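Benzyl alcohol dehydrogenase (Acinetobacter calcoaceticus, PDB 1F8F) catalyses the NAD-dependent oxidation of aryl alcohols such as benzyl alcohol to the aldehyde, as a zinc-containing tetrameric member of the medium-chain alcohol dehydrogenases. Local coordinates at residues A[191-196]-A[257-262]; A[277-282]-A[307-312]; A[341-346]-A[365-370]. All blocks are in the same frame, centred on the assembly; numbering follows the deposited sequence.

Overall arrangement
Contacts 1 and 2 belong to the Rossmann half of the subunit and contact 3 to the mixed sheet of the other half. Contact 1 pairs two central strands of the six-stranded parallel sheet; contact 2, about 10 Å away between centres, reaches strand 310-313, the edge strand of that sheet within the chain. They touch: Val-259 N is 3.0 Å from Ala-278 O and Val-259 O 3.0 Å from Gly-280 N. The centre of contact 3 is about 31 Å from that of contact 1 and about 36 Å from that of contact 2. The side chain of Lys-365 is about 5 Å from NAD and about 6 Å from a zinc ion; that of Val-195 is about 10 Å from a bound NAD.

Contact 1 of 3, residues A[191-196]-A[257-262]; sequences ASSFVT and GGVNFA. Unlike the reference sequence in segment 191-196: Phe-194 (reference Leu).
Ser-193 and Asn-260 clasp each other where the two strands come together. The backbone N of Ser-193 gives a nearly straight hydrogen bond (167° at the hydrogen) to Asn-260 OD1 at 3.0 Å, approaching from 26° outside the plane of the amide. In return, Asn-260 N donates to Ser-193 OG at 2.8 Å. That hydroxyl lies between its own backbone N and carbonyl carbon (chi1 72°), which turns it toward the Asn-260 amide; a weak link from OG to OD1 closes the pair. The chain bends at Asn-260, and this exchange joins the bend to the neighbouring strand.

Regular parallel pairing follows. Ser-193 O accepts Phe-261 N at 3.0 Å, in the carbonyl plane, and Phe-261 O accepts Val-195 N at 3.1 Å. Phe-261 O also receives the CA-H of Phe-194, so two neighbouring residues of one strand converge on a single carbonyl.

The two faces of the sheet pack differently. On the face of Phe-194 and Phe-261 the side chains cross at about a right angle: Phe-261 CB meets the edge of the Phe-194 ring, 4.0 Å from CD1, and Ser-192 CB lies at the edge of the Phe-261 ring. Ser-192 OG itself bonds to Thr-189 O. Helices 174-186 and 201-213 cover Phe-194, a position where the reference sequence has leucine. On the face of Val-195, its CG1 touches both Ala-262 CB at 3.5 Å and Val-259 CG1 at 3.7 Å.

Strand 193-197 has strand 217-222 along its other edge and leads into a glycine-rich turn (Gly-198, Gly-200, Gly-203) consistent with the GxGxxG motif that meets NAD through backbone amides. Strands 193-197 and 259-264, first and fourth in chain order, adjoin mid-sheet, the central step of the 3-2-1-4-5-6 Rossmann order.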
loop_
_atom_site.group_PDB
_atom_site.type_symbol
_atom_site.label_atom_id
_atom_site.label_comp_id
_atom_site.label_asym_id
_atom_site.label_seq_id
_atom_site.Cartn_x
_atom_site.Cartn_y
_atom_site.Cartn_z
ATOM N N ALA A 191 12.354 13.764 2.474
ATOM C CA ALA A 191 13.766 13.583 2.372
ATOM C C ALA A 191 14.213 12.917 1.055
ATOM O O ALA A 191 15.444 12.803 0.912
ATOM C CB ALA A 191 14.410 12.832 3.533
ATOM N N SER A 192 13.350 12.634 0.125
ATOM C CA SER A 192 13.723 12.027 -1.146
ATOM C C SER A 192 14.181 13.017 -2.238
ATOM O O SER A 192 14.182 14.241 -2.075
ATOM C CB SER A 192 12.528 11.243 -1.746
ATOM O OG SER A 192 11.398 12.122 -2.063
ATOM N N SER A 193 14.564 12.408 -3.380
ATOM C CA SER A 193 14.975 13.157 -4.572
ATOM C C SER A 193 13.935 12.991 -5.677
ATOM O O SER A 193 13.454 11.867 -5.931
ATOM C CB SER A 193 16.345 12.619 -5.017
ATOM O OG SER A 193 16.291 11.333 -5.601
ATOM N N PHE A 194 13.569 14.112 -6.305
ATOM C CA PHE A 194 12.592 14.210 -7.387
ATOM C C PHE A 194 13.108 15.023 -8.575
ATOM O O PHE A 194 13.776 16.067 -8.413
ATOM C CB PHE A 194 11.351 14.968 -6.856
ATOM C CG PHE A 194 10.303 15.261 -7.906
ATOM C CD1 PHE A 194 9.500 14.236 -8.425
ATOM C CD2 PHE A 194 10.149 16.573 -8.391
ATOM C CE1 PHE A 194 8.563 14.549 -9.384
ATOM C CE2 PHE A 194 9.193 16.817 -9.357
ATOM C CZ PHE A 194 8.394 15.821 -9.864
ATOM N N VAL A 195 12.706 14.706 -9.801
ATOM C CA VAL A 195 13.098 15.515 -10.972
ATOM C C VAL A 195 11.871 15.680 -11.877
ATOM O O VAL A 195 11.185 14.686 -12.093
ATOM C CB VAL A 195 14.208 14.901 -11.872
ATOM C CG1 VAL A 195 13.868 13.476 -12.344
ATOM C CG2 VAL A 195 14.510 15.740 -13.133
ATOM N N THR A 196 11.687 16.883 -12.443
ATOM C CA THR A 196 10.644 17.031 -13.443
ATOM C C THR A 196 11.225 17.196 -14.853
ATOM O O THR A 196 11.842 18.309 -15.033
ATOM C CB THR A 196 9.650 18.173 -13.246
ATOM O OG1 THR A 196 8.831 18.173 -14.466
ATOM C CG2 THR A 196 10.201 19.558 -13.042
ATOM N N GLY A 257 23.814 8.415 -7.490
ATOM C CA GLY A 257 23.317 7.138 -8.016
ATOM C C GLY A 257 22.026 7.149 -8.845
ATOM O O GLY A 257 21.759 6.185 -9.615
ATOM N N GLY A 258 21.186 8.187 -8.765
ATOM C CA GLY A 258 19.954 8.159 -9.604
ATOM C C GLY A 258 18.805 8.739 -8.813
ATOM O O GLY A 258 18.849 8.559 -7.608
ATOM N N VAL A 259 17.765 9.349 -9.310
ATOM C CA VAL A 259 16.688 9.970 -8.547
ATOM C C VAL A 259 15.623 8.988 -8.071
ATOM O O VAL A 259 15.441 7.896 -8.678
ATOM C CB VAL A 259 16.197 11.070 -9.549
ATOM C CG1 VAL A 259 15.295 10.515 -10.644
ATOM C CG2 VAL A 259 15.400 12.179 -8.830
ATOM N N ASN A 260 14.961 9.201 -6.925
ATOM C CA ASN A 260 13.957 8.303 -6.388
ATOM C C ASN A 260 12.628 8.369 -7.137
ATOM O O ASN A 260 11.934 7.374 -7.352
ATOM C CB ASN A 260 13.664 8.607 -4.931
ATOM C CG ASN A 260 14.826 8.464 -3.977
ATOM O OD1 ASN A 260 14.938 9.404 -3.178
ATOM N ND2 ASN A 260 15.639 7.381 -3.990
ATOM N N PHE A 261 12.260 9.607 -7.546
ATOM C CA PHE A 261 11.012 9.854 -8.223
ATOM C C PHE A 261 11.106 10.754 -9.454
ATOM O O PHE A 261 11.849 11.719 -9.390
ATOM C CB PHE A 261 9.988 10.474 -7.256
ATOM C CG PHE A 261 9.638 9.665 -6.049
ATOM C CD1 PHE A 261 8.625 8.731 -6.059
ATOM C CD2 PHE A 261 10.344 9.825 -4.862
ATOM C CE1 PHE A 261 8.320 7.939 -4.925
ATOM C CE2 PHE A 261 10.079 9.095 -3.739
ATOM C CZ PHE A 261 9.044 8.164 -3.763
ATOM N N ALA A 262 10.367 10.447 -10.551
ATOM C CA ALA A 262 10.413 11.349 -11.685
ATOM C C ALA A 262 9.133 11.545 -12.461
ATOM O O ALA A 262 8.228 10.711 -12.469
ATOM C CB ALA A 262 11.535 10.870 -12.598
#

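Contact 2 of 3, residues A[277-282]-A[307-312]; sequences DALGIL and GGKTIL
Ile-281 and Leu-282 run beside Gly-307 and Gly-308, with CA atoms 4.7 Å apart for Ile-281 and Gly-307. One strong backbone bond secures them: Leu-282 N to Gly-307 O, 2.7 Å, with 166° at the hydrogen and the donor nearly in line with the C=O. Both segments are turning here. The chain rounds a corner at Ile-281 and Leu-282, while Gly-308 (phi 62°) ends helix 301-306 in a Schellman motif. Leu-282 CD2 settles beside the glycine, 3.6 Å from Gly-308 O.

Lys-309 contributes the long side chain of the contact. Extended beyond CG, it passes alongside Leu-279, whose CB is 4.0 Å from Lys-309 CE, and brings NZ to Leu-279 O at 3.3 Å, a weak bond. The principal partner of NZ is Asp-303, in a salt bridge from helix 301-306, with Val-276 O a further weak acceptor. The ammonium is thus probably stabilised by the Asp-303 carboxylate and, weakly, by two carbonyls. Asp-277 OD1 is 5.9 Å from Lys-309 NZ, and its carboxylate is paired instead through OD2 with Lys-273.

Leu-279 packs on Val-259 and Ala-262 of strand 259-264 and on Ile-285 of strand 283-287. Helix 269-277 leads into this corner, and strand 310-313 leaves it along strand 283-287. Beyond, Thr-310, Ile-311 and Leu-312 pair antiparallel with a strand of the third subunit, carrying the sheet across the interface.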
loop_
_atom_site.group_PDB
_atom_site.type_symbol
_atom_site.label_atom_id
_atom_site.label_comp_id
_atom_site.label_asym_id
_atom_site.label_seq_id
_atom_site.Cartn_x
_atom_site.Cartn_y
_atom_site.Cartn_z
ATOM N N ASP A 277 16.560 5.879 -17.570
ATOM C CA ASP A 277 17.973 5.702 -17.226
ATOM C C ASP A 277 18.432 6.471 -16.005
ATOM O O ASP A 277 19.396 6.072 -15.331
ATOM C CB ASP A 277 18.900 6.188 -18.367
ATOM C CG ASP A 277 18.759 5.402 -19.643
ATOM O OD1 ASP A 277 18.159 4.320 -19.675
ATOM O OD2 ASP A 277 19.193 5.778 -20.741
ATOM N N ALA A 278 17.913 7.664 -15.722
ATOM C CA ALA A 278 18.404 8.444 -14.581
ATOM C C ALA A 278 17.797 8.084 -13.240
ATOM O O ALA A 278 18.112 8.678 -12.195
ATOM C CB ALA A 278 18.148 9.937 -14.839
ATOM N N LEU A 279 16.859 7.178 -13.164
ATOM C CA LEU A 279 16.280 6.690 -11.918
ATOM C C LEU A 279 17.377 5.905 -11.190
ATOM O O LEU A 279 18.233 5.268 -11.824
ATOM C CB LEU A 279 15.117 5.801 -12.281
ATOM C CG LEU A 279 13.883 6.415 -12.923
ATOM C CD1 LEU A 279 12.870 5.324 -13.230
ATOM C CD2 LEU A 279 13.267 7.491 -12.039
ATOM N N GLY A 280 17.352 5.892 -9.851
ATOM C CA GLY A 280 18.269 5.114 -9.041
ATOM C C GLY A 280 17.606 3.769 -8.684
ATOM O O GLY A 280 16.517 3.506 -9.248
ATOM N N ILE A 281 18.235 2.923 -7.890
ATOM C CA ILE A 281 17.621 1.633 -7.520
ATOM C C ILE A 281 16.209 1.835 -6.982
ATOM O O ILE A 281 15.978 2.714 -6.142
ATOM C CB ILE A 281 18.447 0.878 -6.464
ATOM C CG1 ILE A 281 19.818 0.508 -7.078
ATOM C CG2 ILE A 281 17.833 -0.402 -5.876
ATOM C CD1 ILE A 281 20.885 0.350 -5.973
ATOM N N LEU A 282 15.238 1.070 -7.472
ATOM C CA LEU A 282 13.857 1.137 -7.019
ATOM C C LEU A 282 13.141 2.456 -7.299
ATOM O O LEU A 282 12.004 2.679 -6.847
ATOM C CB LEU A 282 13.612 0.692 -5.574
ATOM C CG LEU A 282 13.861 -0.794 -5.292
ATOM C CD1 LEU A 282 13.897 -1.008 -3.768
ATOM C CD2 LEU A 282 12.742 -1.652 -5.864
ATOM N N GLY A 307 17.555 -2.841 -11.736
ATOM C CA GLY A 307 17.329 -1.766 -10.777
ATOM C C GLY A 307 15.980 -1.853 -10.050
ATOM O O GLY A 307 15.672 -1.022 -9.179
ATOM N N GLY A 308 15.091 -2.741 -10.428
ATOM C CA GLY A 308 13.718 -2.863 -9.923
ATOM C C GLY A 308 12.836 -1.631 -10.183
ATOM O O GLY A 308 11.975 -1.194 -9.386
ATOM N N LYS A 309 13.143 -1.025 -11.322
ATOM C CA LYS A 309 12.496 0.197 -11.745
ATOM C C LYS A 309 11.044 0.071 -12.151
ATOM O O LYS A 309 10.554 -0.864 -12.802
ATOM C CB LYS A 309 13.377 0.791 -12.878
ATOM C CG LYS A 309 14.730 1.319 -12.396
ATOM C CD LYS A 309 15.515 2.007 -13.558
ATOM C CE LYS A 309 16.898 2.318 -13.000
ATOM N NZ LYS A 309 17.861 2.873 -13.999
ATOM N N THR A 310 10.266 1.108 -11.876
ATOM C CA THR A 310 8.876 1.213 -12.282
ATOM C C THR A 310 8.557 2.353 -13.267
ATOM O O THR A 310 8.937 3.522 -13.169
ATOM C CB THR A 310 7.911 1.309 -11.099
ATOM O OG1 THR A 310 8.253 0.369 -10.106
ATOM C CG2 THR A 310 6.517 1.034 -11.640
ATOM N N ILE A 311 7.839 1.979 -14.311
ATOM C CA ILE A 311 7.434 2.961 -15.332
ATOM C C ILE A 311 5.900 3.035 -15.284
ATOM O O ILE A 311 5.287 1.979 -15.514
ATOM C CB ILE A 311 7.896 2.583 -16.735
ATOM C CG1 ILE A 311 9.370 2.691 -17.149
ATOM C CG2 ILE A 311 7.281 3.520 -17.753
ATOM C CD1 ILE A 311 9.532 1.951 -18.510
ATOM N N LEU A 312 5.240 4.155 -15.001
ATOM C CA LEU A 312 3.801 4.226 -14.953
ATOM C C LEU A 312 3.037 5.388 -15.618
ATOM O O LEU A 312 3.349 6.565 -15.518
ATOM C CB LEU A 312 3.181 4.178 -13.538
ATOM C CG LEU A 312 3.408 5.268 -12.527
ATOM C CD1 LEU A 312 2.344 5.395 -11.462
ATOM C CD2 LEU A 312 4.750 4.975 -11.832
#

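Contact 3 of 3, residues A[341-346]-A[365-370]; sequences QLVKFY and KPIIKI
Ile-367 forms the apolar centre between Val-343 and Phe-345, all three on one face of the parallel strand pair. Its CD1 reaches Val-343 CG1 at 3.7 Å, while its CB lies 3.9 Å from Phe-345 CD1. The division of labour follows from the Ile-367 torsions: CG1 sits beside the backbone N (chi1 -55°) and carries CD1 to the valine, and CG2 is left near Phe-345 CE1. Phe-345 and Ile-367 lie side by side, pointing the same way. On the other face the Tyr-346 ring lies similarly alongside Pro-366, with CE1 3.8 Å from Pro-366 CB; Ala-354 of helix 351-360 covers both residues.

The backbones, inclined at 31°, are joined by hydrogen bonds along their length. Lys-365 N binds Leu-342 O, Ile-367 N binds Lys-344 O, and Tyr-346 N reaches Ile-367 O at 3.1 Å. Lys-369 N to Tyr-346 O continues the series, whereas Lys-344 N to Lys-365 O is weak. Val-343 and Pro-366 add CA-H contacts to carbonyls.

At the polar edge, Lys-369 lies over one face of the Phe-345 ring. Its CE is 4.0 Å from the ring centroid in a CH-pi contact, and its NZ 4.7 Å from the same point, 14° off the normal, in a cation-pi interaction. Tyr-346 OH is held by Asp-357 and Thr-363, tying the strand to helix 351-360 and the loop after it in this beta-alpha-beta unit.

Lys-365, bent at chi2 and chi3, directs NZ away to Met-43 O and a salt bridge with Glu-66. The contact therefore combines apolar packing on each face with Lys-365 and Lys-369 at the two ends of one strand; the Lys-365 side chain lies near NAD and zinc, and its bridge to Glu-66 links the strand pair to strand 66-74 beside the zinc ligand His-65.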
loop_
_atom_site.group_PDB
_atom_site.type_symbol
_atom_site.label_atom_id
_atom_site.label_comp_id
_atom_site.label_asym_id
_atom_site.label_seq_id
_atom_site.Cartn_x
_atom_site.Cartn_y
_atom_site.Cartn_z
ATOM N N GLN A 341 1.909 32.065 -9.681
ATOM C CA GLN A 341 3.093 32.567 -10.366
ATOM C C GLN A 341 3.276 32.022 -11.776
ATOM O O GLN A 341 4.164 32.570 -12.414
ATOM C CB GLN A 341 4.403 32.373 -9.593
ATOM C CG GLN A 341 4.146 32.846 -8.179
ATOM C CD GLN A 341 5.127 33.790 -7.593
ATOM O OE1 GLN A 341 5.325 34.876 -8.191
ATOM N NE2 GLN A 341 5.658 33.318 -6.442
ATOM N N LEU A 342 2.474 31.069 -12.241
ATOM C CA LEU A 342 2.617 30.612 -13.628
ATOM C C LEU A 342 1.675 31.368 -14.570
ATOM O O LEU A 342 1.591 31.113 -15.792
ATOM C CB LEU A 342 2.253 29.116 -13.634
ATOM C CG LEU A 342 2.859 28.257 -12.531
ATOM C CD1 LEU A 342 2.400 26.786 -12.578
ATOM C CD2 LEU A 342 4.386 28.246 -12.586
ATOM N N VAL A 343 0.841 32.255 -14.027
ATOM C CA VAL A 343 -0.241 32.840 -14.797
ATOM C C VAL A 343 -0.135 34.197 -15.445
ATOM O O VAL A 343 0.322 35.090 -14.724
ATOM C CB VAL A 343 -1.482 32.812 -13.833
ATOM C CG1 VAL A 343 -2.656 33.641 -14.234
ATOM C CG2 VAL A 343 -1.914 31.317 -13.784
ATOM N N LYS A 344 -0.681 34.332 -16.672
ATOM C CA LYS A 344 -0.807 35.657 -17.291
ATOM C C LYS A 344 -2.180 35.806 -17.975
ATOM O O LYS A 344 -2.630 34.936 -18.728
ATOM C CB LYS A 344 0.316 35.942 -18.281
ATOM C CG LYS A 344 0.252 37.270 -19.011
ATOM C CD LYS A 344 1.219 37.348 -20.195
ATOM C CE LYS A 344 1.502 38.728 -20.760
ATOM N NZ LYS A 344 0.293 39.342 -21.390
ATOM N N PHE A 345 -2.923 36.868 -17.693
ATOM C CA PHE A 345 -4.261 37.120 -18.207
ATOM C C PHE A 345 -4.337 37.793 -19.573
ATOM O O PHE A 345 -3.552 38.692 -19.863
ATOM C CB PHE A 345 -5.022 37.985 -17.199
ATOM C CG PHE A 345 -5.377 37.363 -15.887
ATOM C CD1 PHE A 345 -6.375 36.421 -15.769
ATOM C CD2 PHE A 345 -4.739 37.780 -14.712
ATOM C CE1 PHE A 345 -6.723 35.857 -14.547
ATOM C CE2 PHE A 345 -5.071 37.227 -13.484
ATOM C CZ PHE A 345 -6.068 36.249 -13.396
ATOM N N TYR A 346 -5.193 37.391 -20.493
ATOM C CA TYR A 346 -5.397 37.981 -21.794
ATOM C C TYR A 346 -6.868 38.349 -21.984
ATOM O O TYR A 346 -7.643 37.617 -21.358
ATOM C CB TYR A 346 -5.042 36.904 -22.836
ATOM C CG TYR A 346 -3.583 36.512 -22.920
ATOM C CD1 TYR A 346 -2.995 35.657 -21.991
ATOM C CD2 TYR A 346 -2.800 37.020 -23.941
ATOM C CE1 TYR A 346 -1.658 35.305 -22.084
ATOM C CE2 TYR A 346 -1.456 36.686 -24.029
ATOM C CZ TYR A 346 -0.885 35.825 -23.102
ATOM O OH TYR A 346 0.465 35.511 -23.207
ATOM N N LYS A 365 1.121 29.644 -18.254
ATOM C CA LYS A 365 -0.309 29.356 -18.196
ATOM C C LYS A 365 -1.196 30.559 -18.509
ATOM O O LYS A 365 -1.599 31.287 -17.604
ATOM C CB LYS A 365 -0.666 28.764 -16.794
ATOM C CG LYS A 365 -2.139 28.606 -16.500
ATOM C CD LYS A 365 -2.825 27.674 -17.518
ATOM C CE LYS A 365 -2.297 26.247 -17.457
ATOM N NZ LYS A 365 -2.927 25.359 -18.507
ATOM N N PRO A 366 -1.682 30.676 -19.720
ATOM C CA PRO A 366 -2.659 31.736 -20.080
ATOM C C PRO A 366 -4.025 31.491 -19.488
ATOM O O PRO A 366 -4.444 30.342 -19.251
ATOM C CB PRO A 366 -2.692 31.705 -21.591
ATOM C CG PRO A 366 -1.725 30.648 -22.084
ATOM C CD PRO A 366 -1.381 29.788 -20.879
ATOM N N ILE A 367 -4.811 32.513 -19.194
ATOM C CA ILE A 367 -6.168 32.541 -18.684
ATOM C C ILE A 367 -6.999 33.575 -19.449
ATOM O O ILE A 367 -6.605 34.737 -19.606
ATOM C CB ILE A 367 -6.348 32.788 -17.194
ATOM C CG1 ILE A 367 -5.550 31.791 -16.333
ATOM C CG2 ILE A 367 -7.846 32.629 -16.860
ATOM C CD1 ILE A 367 -5.800 31.821 -14.836
ATOM N N ILE A 368 -7.915 33.078 -20.284
ATOM C CA ILE A 368 -8.779 33.921 -21.105
ATOM C C ILE A 368 -9.865 34.493 -20.209
ATOM O O ILE A 368 -10.748 33.762 -19.713
ATOM C CB ILE A 368 -9.350 33.128 -22.324
ATOM C CG1 ILE A 368 -8.270 32.463 -23.129
ATOM C CG2 ILE A 368 -10.079 34.097 -23.285
ATOM C CD1 ILE A 368 -7.862 31.032 -23.032
ATOM N N LYS A 369 -9.829 35.790 -19.936
ATOM C CA LYS A 369 -10.886 36.488 -19.191
ATOM C C LYS A 369 -12.097 36.687 -20.117
ATOM O O LYS A 369 -11.895 37.200 -21.206
ATOM C CB LYS A 369 -10.534 37.847 -18.643
ATOM C CG LYS A 369 -9.702 37.879 -17.381
ATOM C CD LYS A 369 -9.562 39.365 -16.954
ATOM C CE LYS A 369 -8.359 39.492 -16.028
ATOM N NZ LYS A 369 -8.550 40.563 -15.004
ATOM N N ILE A 370 -13.240 36.202 -19.700
ATOM C CA ILE A 370 -14.464 36.146 -20.467
ATOM C C ILE A 370 -15.599 37.031 -19.964
ATOM O O ILE A 370 -16.053 37.861 -20.742
ATOM C CB ILE A 370 -14.879 34.667 -20.546
ATOM C CG1 ILE A 370 -13.856 33.931 -21.421
ATOM C CG2 ILE A 370 -16.288 34.523 -21.114
ATOM C CD1 ILE A 370 -13.952 32.422 -21.455
#